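Local coordinates for probable branched-chain amino acid ABC transporter, amino acid binding protein (Thermus thermophilus, PDB 3LKB) that probably captures branched-chain amino acids, here holding valine, and delivers them to an ABC transporter for import into the cell, at residues Gly24-Ala29 with Ile282-Tyr287; Glu200-Gln205 with Leu223-Leu228; Ile214-Lys219 with Gly243-Gly248; Phe255-Glu260 with Gly355-Glu360. The protein carries 2 engineered substitutions. All blocks are in the same frame, centred on the assembly; numbering follows the deposited sequence.

Interaction 1: Gly24-Ala29 with Ile282-Tyr287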
loop_
_atom_site.group_PDB
_atom_site.type_symbol
_atom_site.label_atom_id
_atom_site.label_comp_id
_atom_site.label_asym_id
_atom_site.label_seq_id
_atom_site.Cartn_x
_atom_site.Cartn_y
_atom_site.Cartn_z
ATOM N N GLY A 24 7.719 -1.129 3.097
ATOM C CA GLY A 24 8.002 -1.632 1.782
ATOM C C GLY A 24 7.529 -0.746 0.628
ATOM O O GLY A 24 8.149 -0.759 -0.443
ATOM N N ALA A 25 6.427 -0.012 0.826
ATOM C CA ALA A 25 5.921 0.858 -0.234
ATOM C C ALA A 25 6.929 1.986 -0.617
ATOM O O ALA A 25 7.410 2.040 -1.756
ATOM C CB ALA A 25 4.527 1.414 0.120
ATOM N N PRO A 26 7.307 2.825 0.361
ATOM C CA PRO A 26 8.288 3.868 0.095
ATOM C C PRO A 26 9.671 3.305 -0.311
ATOM O O PRO A 26 10.331 3.847 -1.224
ATOM C CB PRO A 26 8.309 4.666 1.404
ATOM C CG PRO A 26 7.780 3.738 2.465
ATOM C CD PRO A 26 6.733 2.951 1.722
ATOM N N TYR A 27 10.064 2.199 0.291
ATOM C CA TYR A 27 11.275 1.513 -0.117
ATOM C C TYR A 27 11.255 1.080 -1.601
ATOM O O TYR A 27 12.203 1.333 -2.340
ATOM C CB TYR A 27 11.447 0.262 0.754
ATOM C CG TYR A 27 12.808 -0.362 0.703
ATOM C CD1 TYR A 27 13.677 -0.235 1.780
ATOM C CD2 TYR A 27 13.231 -1.095 -0.405
ATOM C CE1 TYR A 27 14.943 -0.819 1.770
ATOM C CE2 TYR A 27 14.503 -1.692 -0.424
ATOM C CZ TYR A 27 15.356 -1.543 0.673
ATOM O OH TYR A 27 16.620 -2.139 0.698
ATOM N N GLY A 28 10.183 0.399 -2.012
ATOM C CA GLY A 28 10.069 -0.073 -3.379
ATOM C C GLY A 28 10.098 1.138 -4.280
ATOM O O GLY A 28 10.791 1.164 -5.296
ATOM N N ALA A 29 9.407 2.182 -3.858
ATOM C CA ALA A 29 9.278 3.353 -4.694
ATOM C C ALA A 29 10.663 3.990 -4.947
ATOM O O ALA A 29 10.979 4.424 -6.058
ATOM C CB ALA A 29 8.265 4.376 -4.025
ATOM N N ILE A 282 8.377 11.186 -0.055
ATOM C CA ILE A 282 9.601 11.961 -0.177
ATOM C C ILE A 282 10.300 12.005 1.198
ATOM O O ILE A 282 11.521 11.843 1.284
ATOM C CB ILE A 282 9.353 13.448 -0.611
ATOM C CG1 ILE A 282 8.815 13.633 -2.059
ATOM C CG2 ILE A 282 10.585 14.295 -0.369
ATOM C CD1 ILE A 282 9.203 12.580 -2.989
ATOM N N GLU A 283 9.534 12.185 2.269
ATOM C CA GLU A 283 10.159 12.344 3.577
ATOM C C GLU A 283 10.358 11.074 4.400
ATOM O O GLU A 283 10.896 11.132 5.502
ATOM C CB GLU A 283 9.465 13.431 4.400
ATOM C CG GLU A 283 8.015 13.231 4.648
ATOM C CD GLU A 283 7.320 14.485 5.262
ATOM O OE1 GLU A 283 6.229 14.299 5.883
ATOM O OE2 GLU A 283 7.859 15.636 5.108
ATOM N N SER A 284 9.900 9.935 3.889
ATOM C CA SER A 284 10.008 8.732 4.657
ATOM C C SER A 284 11.459 8.316 4.787
ATOM O O SER A 284 12.215 8.396 3.827
ATOM C CB SER A 284 9.229 7.635 3.971
ATOM O OG SER A 284 9.145 6.503 4.809
ATOM N N VAL A 285 11.855 7.862 5.965
ATOM C CA VAL A 285 13.184 7.312 6.133
ATOM C C VAL A 285 13.335 6.044 5.295
ATOM O O VAL A 285 14.435 5.696 4.893
ATOM C CB VAL A 285 13.518 7.039 7.605
ATOM C CG1 VAL A 285 12.838 5.725 8.101
ATOM C CG2 VAL A 285 15.064 7.023 7.830
ATOM N N ASN A 286 12.222 5.392 4.957
ATOM C CA ASN A 286 12.307 4.190 4.093
ATOM C C ASN A 286 12.505 4.427 2.586
ATOM O O ASN A 286 13.102 3.620 1.867
ATOM C CB ASN A 286 11.221 3.205 4.487
ATOM C CG ASN A 286 11.448 2.717 5.912
ATOM O OD1 ASN A 286 12.562 2.288 6.245
ATOM N ND2 ASN A 286 10.472 2.873 6.772
ATOM N N TYR A 287 12.060 5.581 2.132
ATOM C CA TYR A 287 12.446 6.087 0.831
ATOM C C TYR A 287 13.947 6.352 0.842
ATOM O O TYR A 287 14.649 5.953 -0.052
ATOM C CB TYR A 287 11.614 7.341 0.543
ATOM C CG TYR A 287 11.646 7.817 -0.874
ATOM C CD1 TYR A 287 11.021 7.089 -1.862
ATOM C CD2 TYR A 287 12.339 8.983 -1.228
ATOM C CE1 TYR A 287 11.041 7.492 -3.164
ATOM C CE2 TYR A 287 12.378 9.425 -2.572
ATOM C CZ TYR A 287 11.724 8.649 -3.532
ATOM O OH TYR A 287 11.704 8.996 -4.853
#
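Tyr287 swings its ring to the far side of its own backbone nitrogen (chi1 -166°), which lays the ring along helix 21-41 beside Pro26 and Ala29. The carbonyl oxygen of Pro26 meets the ring at its edge, 3.4 Å from Tyr287 CD1, and Ala29 CB sits 4.3 Å from Tyr287 CE1. Farther along, Tyr287 OH bonds to Asp33, so the same side chain grips the helix a second time. The Pro26 ring runs side by side with Asn286, its CG 4.0 Å from Asn286 CB, and also touches Ser284. Beside it, the backbone of Tyr27, whose side chain is about 6 Å from the bound valine, makes a CA-H...O contact, CA to Asn286 O, at 3.4 Å. Ser284 is the N-cap of helix 285-308: its OG accepts from Asn286 N at 3.3 Å and bonds to Asp237 as well. An alanine in place of Ser284 is likely to leave Asn286 N without its cap and Asp237 without this partner, and to thin the packing against Pro26. The result is a capped helix start set against the proline-kinked early part of another helix, buried near the valine site of a periplasmic binding protein.

Interaction 2: Glu200-Gln205 with Leu223-Leu228; sequences EYVVHQ and LKMRHL
This is the strand pair of a beta-alpha-beta unit: strands 201-205 and 226-229 lie next to each other and parallel in a mixed sheet, with helix 208-220 making the crossover, and Tyr201, Val202 and Val203 pair with Arg226, His227 and Leu228. Val202 does much of the stitching. Its N donates to Arg226 O at 2.6 Å and its O accepts from Leu228 N at 2.9 Å. Arg226 N binds Glu200 O before them, and His204 N reaches Leu228 O (2.7 Å) after them. On the face with Tyr201, that ring lies against the aliphatic start of Arg226, with Tyr201 CD1 3.9 Å from Arg226 CB, while Leu228 CD1 comes in at the ring edge. Helix 126-140 packs on this face. On the other face, under helix 208-220, His204 holds CG anti to its carbonyl carbon (chi1 -71°), which brings the ring back toward the neighbouring strand and ND1 to a weak bond with Leu228 O. The His204 and His227 rings meet rim to rim, though their nearest carbons are modelled too close to be trusted. With His204 cut back to alanine, that ND1 bond goes, and a gap is likely to open beside Val211 and Ile214 of the covering helix. His227 NE2 is buried and finds no partner in the model. Val202 CG2 lies over a face of the His227 ring and touches the end of Met225, 3.8 Å from its CE.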
loop_
_atom_site.group_PDB
_atom_site.type_symbol
_atom_site.label_atom_id
_atom_site.label_comp_id
_atom_site.label_asym_id
_atom_site.label_seq_id
_atom_site.Cartn_x
_atom_site.Cartn_y
_atom_site.Cartn_z
ATOM N N GLU A 200 8.737 -0.342 32.621
ATOM C CA GLU A 200 9.017 1.092 32.600
ATOM C C GLU A 200 9.492 1.565 31.246
ATOM O O GLU A 200 9.520 2.755 30.969
ATOM C CB GLU A 200 10.004 1.470 33.698
ATOM C CG GLU A 200 10.855 0.344 34.200
ATOM C CD GLU A 200 11.446 0.614 35.598
ATOM O OE1 GLU A 200 12.284 -0.211 36.080
ATOM O OE2 GLU A 200 11.071 1.656 36.194
ATOM N N TYR A 201 9.863 0.606 30.406
ATOM C CA TYR A 201 10.401 0.899 29.108
ATOM C C TYR A 201 9.877 -0.175 28.216
ATOM O O TYR A 201 10.011 -1.352 28.521
ATOM C CB TYR A 201 11.915 0.808 29.124
ATOM C CG TYR A 201 12.565 1.914 29.900
ATOM C CD1 TYR A 201 13.050 3.049 29.249
ATOM C CD2 TYR A 201 12.711 1.828 31.288
ATOM C CE1 TYR A 201 13.648 4.074 29.963
ATOM C CE2 TYR A 201 13.332 2.854 32.024
ATOM C CZ TYR A 201 13.796 3.967 31.357
ATOM O OH TYR A 201 14.395 4.987 32.059
ATOM N N VAL A 202 9.284 0.224 27.117
ATOM C CA VAL A 202 8.911 -0.734 26.106
ATOM C C VAL A 202 9.764 -0.529 24.853
ATOM O O VAL A 202 9.803 0.566 24.283
ATOM C CB VAL A 202 7.426 -0.583 25.719
ATOM C CG1 VAL A 202 7.021 -1.678 24.805
ATOM C CG2 VAL A 202 6.603 -0.600 26.918
ATOM N N VAL A 203 10.444 -1.584 24.433
ATOM C CA VAL A 203 11.229 -1.514 23.214
ATOM C C VAL A 203 10.471 -2.212 22.112
ATOM O O VAL A 203 10.068 -3.353 22.286
ATOM C CB VAL A 203 12.574 -2.202 23.399
ATOM C CG1 VAL A 203 13.315 -2.321 22.060
ATOM C CG2 VAL A 203 13.376 -1.433 24.414
ATOM N N HIS A 204 10.310 -1.536 20.974
ATOM C CA HIS A 204 9.562 -2.107 19.830
ATOM C C HIS A 204 10.438 -2.571 18.676
ATOM O O HIS A 204 11.357 -1.880 18.265
ATOM C CB HIS A 204 8.630 -1.046 19.263
ATOM C CG HIS A 204 7.458 -0.724 20.139
ATOM N ND1 HIS A 204 7.524 0.191 21.178
ATOM C CD2 HIS A 204 6.186 -1.192 20.133
ATOM C CE1 HIS A 204 6.338 0.302 21.744
ATOM N NE2 HIS A 204 5.509 -0.527 21.132
ATOM N N GLN A 205 10.111 -3.723 18.106
ATOM C CA GLN A 205 10.661 -4.121 16.813
ATOM C C GLN A 205 9.507 -4.373 15.873
ATOM O O GLN A 205 8.891 -5.438 15.864
ATOM C CB GLN A 205 11.504 -5.387 16.959
ATOM C CG GLN A 205 11.831 -6.107 15.652
ATOM C CD GLN A 205 12.885 -5.387 14.748
ATOM O OE1 GLN A 205 13.153 -4.195 14.887
ATOM N NE2 GLN A 205 13.453 -6.132 13.798
ATOM N N LEU A 223 -0.315 6.402 30.594
ATOM C CA LEU A 223 0.777 5.636 31.206
ATOM C C LEU A 223 2.121 6.359 31.126
ATOM O O LEU A 223 2.326 7.202 30.246
ATOM C CB LEU A 223 0.920 4.265 30.578
ATOM C CG LEU A 223 -0.303 3.368 30.389
ATOM C CD1 LEU A 223 0.106 2.157 29.599
ATOM C CD2 LEU A 223 -0.909 2.945 31.716
ATOM N N LYS A 224 3.033 6.008 32.028
ATOM C CA LYS A 224 4.342 6.651 32.093
ATOM C C LYS A 224 5.506 5.857 31.451
ATOM O O LYS A 224 6.648 6.332 31.453
ATOM C CB LYS A 224 4.722 6.977 33.549
ATOM C CG LYS A 224 3.598 7.555 34.429
ATOM C CD LYS A 224 3.200 9.002 34.048
ATOM C CE LYS A 224 2.121 9.553 34.998
ATOM N NZ LYS A 224 2.380 9.120 36.417
ATOM N N MET A 225 5.239 4.669 30.925
ATOM C CA MET A 225 6.317 3.883 30.367
ATOM C C MET A 225 6.870 4.646 29.178
ATOM O O MET A 225 6.131 5.307 28.432
ATOM C CB MET A 225 5.855 2.521 29.856
ATOM C CG MET A 225 4.714 1.839 30.595
ATOM S SD MET A 225 4.206 0.376 29.677
ATOM C CE MET A 225 3.577 1.186 28.271
ATOM N N ARG A 226 8.172 4.546 29.010
ATOM C CA ARG A 226 8.845 5.083 27.854
ATOM C C ARG A 226 8.895 4.050 26.706
ATOM O O ARG A 226 9.153 2.857 26.938
ATOM C CB ARG A 226 10.238 5.523 28.278
ATOM C CG ARG A 226 11.189 5.756 27.147
ATOM C CD ARG A 226 11.031 7.159 26.548
ATOM N NE ARG A 226 11.170 8.146 27.602
ATOM C CZ ARG A 226 11.696 9.358 27.447
ATOM N NH1 ARG A 226 12.157 9.802 26.265
ATOM N NH2 ARG A 226 11.743 10.146 28.508
ATOM N N HIS A 227 8.644 4.517 25.474
ATOM C CA HIS A 227 8.792 3.697 24.273
ATOM C C HIS A 227 10.011 4.019 23.391
ATOM O O HIS A 227 10.358 5.180 23.135
ATOM C CB HIS A 227 7.507 3.688 23.442
ATOM C CG HIS A 227 6.290 3.260 24.205
ATOM N ND1 HIS A 227 5.764 4.007 25.238
ATOM C CD2 HIS A 227 5.477 2.186 24.064
ATOM C CE1 HIS A 227 4.683 3.404 25.710
ATOM N NE2 HIS A 227 4.499 2.287 25.024
ATOM N N LEU A 228 10.649 2.949 22.925
ATOM C CA LEU A 228 11.831 3.011 22.082
ATOM C C LEU A 228 11.657 2.005 20.956
ATOM O O LEU A 228 10.793 1.132 21.023
ATOM C CB LEU A 228 13.113 2.706 22.897
ATOM C CG LEU A 228 13.200 3.339 24.317
ATOM C CD1 LEU A 228 12.333 2.601 25.363
ATOM C CD2 LEU A 228 14.674 3.368 24.778
#

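Interaction 3: Ile214-Lys219 with Gly243-Gly248; sequences ILKDAK and GDAAEG
Ala245 pushes its methyl group into the side of helix 208-220, between Leu215 and Lys219, which are one turn apart. Its CB stands 3.5 Å from Leu215 O, a carbonyl already bonded to Lys219 N, and 3.8 Å from Leu215 CB. Leu215 carries its CG opposite the carbonyl carbon (chi1 -54°) and continues extended, which takes CD1 past Ala245 to within 4.0 Å of Ala246 CA. Lys219 flanks the methyl from the other side. Its chain runs out straight as far as CE, so that CD lies 3.8 Å from Ala245 CB, and bends only at the last torsion (chi4 66°). That bend leaves NZ 4.7 Å from Asp244 OD2: opposite charges near each other but not in contact, at the exposed rim, where the attraction is probably modest. Lys216 adds a glancing touch, its CG 4.3 Å from Ala245 CB, before its chain turns off to carry NZ to the carbonyl oxygen of Leu241. Across these two segments, then, the contact is aliphatic, and its polar ends lie at the margin. Ala245 belongs to a short 3-10 turn that follows helix 236-242, where Gly243 leaves helical geometry with phi 56°. Leu215 also packs on Leu238 and Ala242 of that helix and on His227 of strand 226-229, so the turn packs beside helices 208-220 and 236-242, in the connection that leads to strand 250-253.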
loop_
_atom_site.group_PDB
_atom_site.type_symbol
_atom_site.label_atom_id
_atom_site.label_comp_id
_atom_site.label_asym_id
_atom_site.label_seq_id
_atom_site.Cartn_x
_atom_site.Cartn_y
_atom_site.Cartn_z
ATOM N N ILE A 214 -0.227 1.300 19.549
ATOM C CA ILE A 214 0.145 1.120 20.938
ATOM C C ILE A 214 0.335 2.493 21.636
ATOM O O ILE A 214 -0.187 2.684 22.734
ATOM C CB ILE A 214 1.385 0.206 21.064
ATOM C CG1 ILE A 214 0.985 -1.239 20.760
ATOM C CG2 ILE A 214 1.992 0.320 22.458
ATOM C CD1 ILE A 214 2.143 -2.160 20.492
ATOM N N LEU A 215 1.034 3.441 20.996
ATOM C CA LEU A 215 1.288 4.764 21.584
ATOM C C LEU A 215 0.002 5.532 21.793
ATOM O O LEU A 215 -0.180 6.155 22.817
ATOM C CB LEU A 215 2.204 5.623 20.672
ATOM C CG LEU A 215 3.540 5.015 20.257
ATOM C CD1 LEU A 215 4.365 5.932 19.312
ATOM C CD2 LEU A 215 4.312 4.588 21.471
ATOM N N LYS A 216 -0.885 5.487 20.801
ATOM C CA LYS A 216 -2.183 6.130 20.918
ATOM C C LYS A 216 -2.916 5.624 22.149
ATOM O O LYS A 216 -3.412 6.395 22.929
ATOM C CB LYS A 216 -2.997 5.922 19.634
ATOM C CG LYS A 216 -2.694 7.025 18.630
ATOM C CD LYS A 216 -2.679 6.586 17.221
ATOM C CE LYS A 216 -4.050 6.558 16.577
ATOM N NZ LYS A 216 -3.861 6.179 15.106
ATOM N N ASP A 217 -2.947 4.317 22.334
ATOM C CA ASP A 217 -3.592 3.751 23.507
ATOM C C ASP A 217 -2.844 4.125 24.803
ATOM O O ASP A 217 -3.486 4.524 25.772
ATOM C CB ASP A 217 -3.714 2.242 23.334
ATOM C CG ASP A 217 -4.854 1.863 22.403
ATOM O OD1 ASP A 217 -5.789 2.695 22.231
ATOM O OD2 ASP A 217 -4.805 0.737 21.836
ATOM N N ALA A 218 -1.503 4.043 24.791
ATOM C CA ALA A 218 -0.681 4.483 25.928
ATOM C C ALA A 218 -1.007 5.897 26.414
ATOM O O ALA A 218 -1.228 6.130 27.609
ATOM C CB ALA A 218 0.777 4.380 25.599
ATOM N N LYS A 219 -1.041 6.824 25.473
ATOM C CA LYS A 219 -1.455 8.195 25.739
ATOM C C LYS A 219 -2.874 8.244 26.373
ATOM O O LYS A 219 -3.049 8.781 27.470
ATOM C CB LYS A 219 -1.372 8.994 24.430
ATOM C CG LYS A 219 -1.452 10.479 24.586
ATOM C CD LYS A 219 -1.694 11.172 23.241
ATOM C CE LYS A 219 -2.285 12.606 23.422
ATOM N NZ LYS A 219 -1.249 13.468 24.084
ATOM N N GLY A 243 0.938 10.963 15.707
ATOM C CA GLY A 243 0.813 12.380 16.115
ATOM C C GLY A 243 1.530 12.584 17.440
ATOM O O GLY A 243 2.618 12.121 17.623
ATOM N N ASP A 244 0.882 13.222 18.382
ATOM C CA ASP A 244 1.502 13.573 19.635
ATOM C C ASP A 244 1.774 12.411 20.514
ATOM O O ASP A 244 2.488 12.559 21.515
ATOM C CB ASP A 244 0.583 14.469 20.431
ATOM C CG ASP A 244 1.007 15.871 20.370
ATOM O OD1 ASP A 244 1.185 16.356 19.217
ATOM O OD2 ASP A 244 1.188 16.488 21.462
ATOM N N ALA A 245 1.166 11.274 20.204
ATOM C CA ALA A 245 1.414 10.136 21.067
ATOM C C ALA A 245 2.843 9.687 20.844
ATOM O O ALA A 245 3.369 8.931 21.640
ATOM C CB ALA A 245 0.376 8.974 20.866
ATOM N N ALA A 246 3.463 10.179 19.776
ATOM C CA ALA A 246 4.898 9.882 19.477
ATOM C C ALA A 246 5.922 10.692 20.289
ATOM O O ALA A 246 7.067 10.316 20.409
ATOM C CB ALA A 246 5.189 10.041 17.994
ATOM N N GLU A 247 5.509 11.822 20.820
ATOM C CA GLU A 247 6.431 12.656 21.627
ATOM C C GLU A 247 7.319 11.843 22.565
ATOM O O GLU A 247 6.822 11.075 23.385
ATOM C CB GLU A 247 5.613 13.632 22.480
ATOM C CG GLU A 247 6.451 14.765 22.991
ATOM C CD GLU A 247 6.923 15.701 21.867
ATOM O OE1 GLU A 247 6.337 15.729 20.742
ATOM O OE2 GLU A 247 7.892 16.408 22.130
ATOM N N GLY A 248 8.628 12.016 22.470
ATOM C CA GLY A 248 9.538 11.333 23.388
ATOM C C GLY A 248 9.897 9.913 22.965
ATOM O O GLY A 248 10.729 9.278 23.601
#

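Interaction 4: Phe255-Glu260 with Gly355-Glu360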
loop_
_atom_site.group_PDB
_atom_site.type_symbol
_atom_site.label_atom_id
_atom_site.label_comp_id
_atom_site.label_asym_id
_atom_site.label_seq_id
_atom_site.Cartn_x
_atom_site.Cartn_y
_atom_site.Cartn_z
ATOM N N PHE A 255 20.296 6.136 9.509
ATOM C CA PHE A 255 20.010 7.154 8.495
ATOM C C PHE A 255 20.052 8.593 8.996
ATOM O O PHE A 255 19.891 8.853 10.184
ATOM C CB PHE A 255 18.684 6.851 7.762
ATOM C CG PHE A 255 18.743 5.565 6.958
ATOM C CD1 PHE A 255 18.362 4.341 7.541
ATOM C CD2 PHE A 255 19.280 5.559 5.651
ATOM C CE1 PHE A 255 18.491 3.140 6.822
ATOM C CE2 PHE A 255 19.399 4.355 4.907
ATOM C CZ PHE A 255 19.006 3.151 5.490
ATOM N N TYR A 256 20.341 9.511 8.070
ATOM C CA TYR A 256 20.110 10.922 8.250
ATOM C C TYR A 256 18.606 11.167 8.171
ATOM O O TYR A 256 17.866 10.386 7.505
ATOM C CB TYR A 256 20.786 11.683 7.101
ATOM C CG TYR A 256 22.267 11.793 7.248
ATOM C CD1 TYR A 256 22.815 12.507 8.312
ATOM C CD2 TYR A 256 23.134 11.196 6.350
ATOM C CE1 TYR A 256 24.170 12.627 8.477
ATOM C CE2 TYR A 256 24.535 11.323 6.512
ATOM C CZ TYR A 256 25.021 12.027 7.583
ATOM O OH TYR A 256 26.363 12.192 7.816
ATOM N N MET A 257 18.162 12.249 8.821
ATOM C CA MET A 257 16.786 12.700 8.726
ATOM C C MET A 257 16.572 13.633 7.563
ATOM O O MET A 257 17.518 14.266 7.048
ATOM C CB MET A 257 16.369 13.419 9.987
ATOM C CG MET A 257 16.595 12.631 11.286
ATOM S SD MET A 257 15.561 11.131 11.292
ATOM C CE MET A 257 16.318 10.311 12.609
ATOM N N ALA A 258 15.306 13.761 7.204
ATOM C CA ALA A 258 14.860 14.624 6.133
ATOM C C ALA A 258 15.222 16.104 6.378
ATOM O O ALA A 258 15.325 16.886 5.415
ATOM C CB ALA A 258 13.357 14.470 5.947
ATOM N N HIS A 259 15.459 16.467 7.633
ATOM C CA HIS A 259 15.715 17.850 7.950
ATOM C C HIS A 259 17.180 18.139 8.099
ATOM O O HIS A 259 17.546 19.270 8.347
ATOM C CB HIS A 259 14.931 18.303 9.197
ATOM C CG HIS A 259 15.390 17.660 10.470
ATOM N ND1 HIS A 259 14.807 16.514 10.981
ATOM C CD2 HIS A 259 16.361 18.013 11.351
ATOM C CE1 HIS A 259 15.407 16.189 12.115
ATOM N NE2 HIS A 259 16.347 17.081 12.365
ATOM N N GLU A 260 18.033 17.141 7.955
ATOM C CA GLU A 260 19.481 17.425 7.971
ATOM C C GLU A 260 20.063 17.746 6.571
ATOM O O GLU A 260 19.443 17.487 5.518
ATOM C CB GLU A 260 20.243 16.296 8.669
ATOM C CG GLU A 260 19.867 16.097 10.121
ATOM C CD GLU A 260 20.403 14.785 10.701
ATOM O OE1 GLU A 260 19.810 13.705 10.421
ATOM O OE2 GLU A 260 21.414 14.844 11.470
ATOM N N GLY A 355 27.741 2.642 11.865
ATOM C CA GLY A 355 27.249 3.544 12.906
ATOM C C GLY A 355 25.740 3.758 12.883
ATOM O O GLY A 355 25.054 3.581 11.843
ATOM N N LEU A 356 25.216 4.122 14.052
ATOM C CA LEU A 356 23.809 4.443 14.218
ATOM C C LEU A 356 23.750 5.546 15.261
ATOM O O LEU A 356 24.779 5.851 15.885
ATOM C CB LEU A 356 22.973 3.206 14.620
ATOM C CG LEU A 356 23.441 2.345 15.800
ATOM C CD1 LEU A 356 23.387 3.091 17.075
ATOM C CD2 LEU A 356 22.577 1.125 15.915
ATOM N N ARG A 357 22.584 6.168 15.406
ATOM C CA ARG A 357 22.344 7.089 16.500
ATOM C C ARG A 357 21.002 6.752 17.137
ATOM O O ARG A 357 20.205 5.981 16.580
ATOM C CB ARG A 357 22.272 8.558 15.993
ATOM C CG ARG A 357 23.412 9.054 15.093
ATOM C CD ARG A 357 23.127 10.452 14.625
ATOM N NE ARG A 357 22.184 10.484 13.506
ATOM C CZ ARG A 357 21.786 11.593 12.874
ATOM N NH1 ARG A 357 22.262 12.784 13.265
ATOM N NH2 ARG A 357 20.901 11.511 11.862
ATOM N N ILE A 358 20.775 7.295 18.328
ATOM C CA ILE A 358 19.454 7.327 18.901
ATOM C C ILE A 358 18.878 8.729 18.673
ATOM O O ILE A 358 19.541 9.752 18.924
ATOM C CB ILE A 358 19.491 7.010 20.416
ATOM C CG1 ILE A 358 20.300 5.728 20.727
ATOM C CG2 ILE A 358 18.111 7.041 21.085
ATOM C CD1 ILE A 358 19.863 4.556 20.066
ATOM N N LEU A 359 17.649 8.781 18.169
ATOM C CA LEU A 359 16.964 10.062 17.982
ATOM C C LEU A 359 15.722 10.082 18.873
ATOM O O LEU A 359 15.175 9.020 19.186
ATOM C CB LEU A 359 16.608 10.310 16.510
ATOM C CG LEU A 359 17.837 10.149 15.566
ATOM C CD1 LEU A 359 18.056 8.780 14.967
ATOM C CD2 LEU A 359 17.892 11.151 14.457
ATOM N N GLU A 360 15.304 11.278 19.302
ATOM C CA GLU A 360 14.136 11.434 20.121
ATOM C C GLU A 360 13.124 12.270 19.366
ATOM O O GLU A 360 13.489 13.310 18.792
ATOM C CB GLU A 360 14.489 12.138 21.434
ATOM C CG GLU A 360 13.225 12.347 22.311
ATOM C CD GLU A 360 13.467 12.982 23.668
ATOM O OE1 GLU A 360 14.602 13.384 24.014
ATOM O OE2 GLU A 360 12.486 13.104 24.410
HETATM O O HOH W 1 21.084 8.258 12.562
#
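Glu260 and Arg357 form the tight part of this contact, a two-nitrogen, end-on salt bridge. Arg357 NH2 donates to Glu260 OE1 at 2.8 Å and Arg357 NH1 to Glu260 OE2 at 2.9 Å, each using the syn lone pair of its oxygen, and the two flat groups are nearly coplanar (12°). A bend at chi3 (-80°) turns the guanidinium of Arg357 toward the loop. OE1 of Glu260 has a second donor, Met257 N at 2.7 Å, which meets it nearly along its C-O axis. This bond lies within the type I turn Met257-Glu260, which is closed by Glu260 N to Met257 O. Leu359 CD2 lies over one face of the guanidinium, toward its rim. Leu359 and Met257 reach tip to tip, with Met257 CG 3.7 Å from Leu359 CD2, but the Met257 methyl is modelled too close to carry any weight. The fit is looser toward Phe255 and Tyr256. NH2 of Arg357 makes only a weak bond of 3.3 Å to Phe255 O, and a water completes the link: it accepts from Arg357 NE at 2.7 Å and donates to the same carbonyl. The partly exposed Tyr256 ring stands across the guanidinium, its CD1 4.2 Å from Arg357 NH2. Held close to the plane of the guanidinium by two of its nitrogens and bonded also to a backbone N-H, the carboxylate of Glu260 is probably ionised; it bonds within the turn through Met257 N and ties that turn to strand 357-362 through Arg357.

Interactions 1, 2 and 4 are buried, interaction 3 only partly. Interactions 1 and 4 touch each other, Val285 against Phe255, on the valine side of the molecule. Interactions 2 and 3 lie farther from the centre of the chain and share helix 208-220 as crossover and packing surface, with Leu215 resting on His227. Interactions 2 and 4 belong to the same mixed sheet, joined by a long, weak ion pair between Arg226 and Glu360. Their chemistry follows their place: backbone hydrogen bonds between strands in interaction 2, a salt bridge from strand to turn in interaction 4, and mainly van der Waals packing of helical segments in interactions 1 and 3.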